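Local coordinates for type I polyketide synthase PikAII (Streptomyces venezuelae, PDB 3QP9), which probably epimerises the alpha-substituent of a beta-keto polyketide intermediate, as the reduction-inactive C2-type ketoreductase of a modular synthase, at residues T132-Q140 / L358-L366. Residues are numbered along the deposited sequence; the frame is centred on the assembly and turned at random.
Sequences TGATLTLVQ and LAATDADAL
The carboxamide of Q140 reaches across to the turn before helix 363-386 and donates from its one nitrogen to two backbone carbonyls. NE2 lies 2.9 Å from O of L358, in a fairly straight bond only modestly tilted from the carbonyl plane. It is also 2.8 Å from O of T361, which it meets from above the carbonyl plane of T361 through a more bent N-H. Glutamine suits the place: its chain, extended beyond CG, is long enough to bring both its N-H groups to two carbonyls of one turn. Beside this polar grip L136 projects toward 358-366. A chi1 of 169° swings CG away from the backbone N, and leucine's branched end fills two contacts at once. CD1 rests against CD2 of L358 at 3.9 Å, while CD2 presses on the peptide joining D362 to A363, 3.6 Å from C of D362. In modular ketoreductases a structural subdomain precedes a catalytic one, both Rossmann-like; helix 130-144 probably lies in the first and 358-366 in the second, so the contact would join the two. M178 and A182 of helix 170-185 also pack on L358. Nearer the backbone of L136, L366 brings CD2 against its CB. The same L366 CD2 lies 3.7 Å from the carbonyl O of T132. G133 has no side chain, so its CA can come within 4.0 Å of CB of A363. D362 N-caps helix 363-386, its short carboxylate reaching the first N-H groups: OD1 accepts an almost linear bond from N of A365 at 3.1 Å and a weak one from N of D364.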
loop_
_atom_site.group_PDB
_atom_site.type_symbol
_atom_site.label_atom_id
_atom_site.label_comp_id
_atom_site.label_asym_id
_atom_site.label_seq_id
_atom_site.Cartn_x
_atom_site.Cartn_y
_atom_site.Cartn_z
ATOM N N THR A 132 -12.214 3.679 4.123
ATOM C CA THR A 132 -10.927 3.533 4.803
ATOM C C THR A 132 -11.072 3.662 6.355
ATOM O O THR A 132 -10.564 2.808 7.123
ATOM C CB THR A 132 -9.896 4.568 4.307
ATOM O OG1 THR A 132 -10.028 4.792 2.878
ATOM C CG2 THR A 132 -8.461 4.087 4.578
ATOM N N GLY A 133 -11.690 4.771 6.780
ATOM C CA GLY A 133 -11.969 5.058 8.221
ATOM C C GLY A 133 -12.852 3.997 8.814
ATOM O O GLY A 133 -12.514 3.415 9.829
ATOM N N ALA A 134 -13.989 3.746 8.162
ATOM C CA ALA A 134 -14.992 2.751 8.598
ATOM C C ALA A 134 -14.399 1.353 8.807
ATOM O O ALA A 134 -14.699 0.694 9.787
ATOM C CB ALA A 134 -16.115 2.682 7.630
ATOM N N THR A 135 -13.520 0.910 7.903
ATOM C CA THR A 135 -12.866 -0.403 8.071
ATOM C C THR A 135 -12.014 -0.439 9.320
ATOM O O THR A 135 -12.011 -1.451 10.103
ATOM C CB THR A 135 -11.916 -0.667 6.903
ATOM O OG1 THR A 135 -12.693 -0.736 5.702
ATOM C CG2 THR A 135 -11.145 -2.000 7.157
ATOM N N LEU A 136 -11.270 0.639 9.532
ATOM C CA LEU A 136 -10.473 0.716 10.788
ATOM C C LEU A 136 -11.400 0.636 12.012
ATOM O O LEU A 136 -11.162 -0.094 13.024
ATOM C CB LEU A 136 -9.646 2.015 10.853
ATOM C CG LEU A 136 -9.018 2.228 12.272
ATOM C CD1 LEU A 136 -8.072 1.142 12.704
ATOM C CD2 LEU A 136 -8.367 3.610 12.507
ATOM N N THR A 137 -12.505 1.352 11.889
ATOM C CA THR A 137 -13.450 1.422 13.017
ATOM C C THR A 137 -14.032 0.065 13.330
ATOM O O THR A 137 -14.262 -0.308 14.514
ATOM C CB THR A 137 -14.508 2.483 12.686
ATOM O OG1 THR A 137 -13.805 3.722 12.595
ATOM C CG2 THR A 137 -15.581 2.607 13.822
ATOM N N LEU A 138 -14.252 -0.702 12.285
ATOM C CA LEU A 138 -14.813 -2.038 12.418
ATOM C C LEU A 138 -13.857 -3.010 13.101
ATOM O O LEU A 138 -14.299 -3.791 13.915
ATOM C CB LEU A 138 -15.314 -2.573 11.077
ATOM C CG LEU A 138 -15.827 -4.016 11.083
ATOM C CD1 LEU A 138 -17.151 -4.095 11.848
ATOM C CD2 LEU A 138 -15.993 -4.532 9.709
ATOM N N VAL A 139 -12.555 -2.907 12.821
ATOM C CA VAL A 139 -11.528 -3.786 13.400
ATOM C C VAL A 139 -11.499 -3.545 14.928
ATOM O O VAL A 139 -11.210 -4.461 15.736
ATOM C CB VAL A 139 -10.160 -3.407 12.874
ATOM C CG1 VAL A 139 -9.058 -4.069 13.694
ATOM C CG2 VAL A 139 -10.022 -3.775 11.399
ATOM N N GLN A 140 -11.726 -2.297 15.286
ATOM C CA GLN A 140 -11.630 -1.894 16.688
ATOM C C GLN A 140 -12.888 -2.338 17.424
ATOM O O GLN A 140 -12.801 -2.916 18.504
ATOM C CB GLN A 140 -11.551 -0.373 16.767
ATOM C CG GLN A 140 -10.177 0.193 16.585
ATOM C CD GLN A 140 -10.153 1.683 16.355
ATOM O OE1 GLN A 140 -11.183 2.360 16.106
ATOM N NE2 GLN A 140 -8.964 2.218 16.467
ATOM N N LEU A 358 -3.123 -0.452 15.733
ATOM C CA LEU A 358 -4.478 -0.138 15.245
ATOM C C LEU A 358 -5.464 0.113 16.391
ATOM O O LEU A 358 -6.288 1.023 16.277
ATOM C CB LEU A 358 -5.039 -1.175 14.265
ATOM C CG LEU A 358 -4.274 -1.259 12.918
ATOM C CD1 LEU A 358 -4.527 -2.580 12.156
ATOM C CD2 LEU A 358 -4.449 -0.034 11.949
ATOM N N ALA A 359 -5.368 -0.678 17.461
ATOM C CA ALA A 359 -6.283 -0.549 18.631
ATOM C C ALA A 359 -6.217 0.846 19.216
ATOM O O ALA A 359 -7.219 1.346 19.742
ATOM C CB ALA A 359 -5.979 -1.580 19.711
ATOM N N ALA A 360 -5.051 1.477 19.086
ATOM C CA ALA A 360 -4.782 2.747 19.776
ATOM C C ALA A 360 -5.000 3.987 18.918
ATOM O O ALA A 360 -5.144 5.071 19.449
ATOM C CB ALA A 360 -3.375 2.742 20.416
ATOM N N THR A 361 -5.040 3.831 17.589
ATOM C CA THR A 361 -5.311 4.959 16.716
ATOM C C THR A 361 -6.804 5.185 16.525
ATOM O O THR A 361 -7.623 4.566 17.191
ATOM C CB THR A 361 -4.698 4.804 15.302
ATOM O OG1 THR A 361 -3.614 3.864 15.300
ATOM C CG2 THR A 361 -4.193 6.124 14.878
ATOM N N ASP A 362 -7.136 6.094 15.618
ATOM C CA ASP A 362 -8.510 6.424 15.289
ATOM C C ASP A 362 -8.548 6.947 13.853
ATOM O O ASP A 362 -7.492 7.250 13.300
ATOM C CB ASP A 362 -9.120 7.438 16.295
ATOM C CG ASP A 362 -8.370 8.791 16.332
ATOM O OD1 ASP A 362 -8.167 9.408 15.287
ATOM O OD2 ASP A 362 -8.018 9.272 17.425
ATOM N N ALA A 363 -9.749 7.050 13.280
ATOM C CA ALA A 363 -9.964 7.366 11.879
ATOM C C ALA A 363 -9.355 8.672 11.418
ATOM O O ALA A 363 -8.956 8.754 10.257
ATOM C CB ALA A 363 -11.453 7.298 11.492
ATOM N N ASP A 364 -9.249 9.675 12.304
ATOM C CA ASP A 364 -8.652 10.959 11.900
ATOM C C ASP A 364 -7.099 10.893 11.814
ATOM O O ASP A 364 -6.475 11.404 10.863
ATOM C CB ASP A 364 -9.163 12.145 12.766
ATOM C CG ASP A 364 -10.689 12.439 12.562
ATOM O OD1 ASP A 364 -11.401 12.549 13.583
ATOM O OD2 ASP A 364 -11.212 12.560 11.426
ATOM N N ALA A 365 -6.488 10.251 12.809
ATOM C CA ALA A 365 -5.061 9.962 12.806
ATOM C C ALA A 365 -4.628 9.119 11.552
ATOM O O ALA A 365 -3.632 9.476 10.856
ATOM C CB ALA A 365 -4.725 9.226 14.076
ATOM N N LEU A 366 -5.392 8.051 11.253
ATOM C CA LEU A 366 -5.142 7.222 10.069
ATOM C C LEU A 366 -5.161 8.110 8.815
ATOM O O LEU A 366 -4.226 8.055 8.007
ATOM C CB LEU A 366 -6.180 6.086 9.934
ATOM C CG LEU A 366 -6.264 5.332 8.604
ATOM C CD1 LEU A 366 -5.012 4.495 8.478
ATOM C CD2 LEU A 366 -7.510 4.414 8.461
#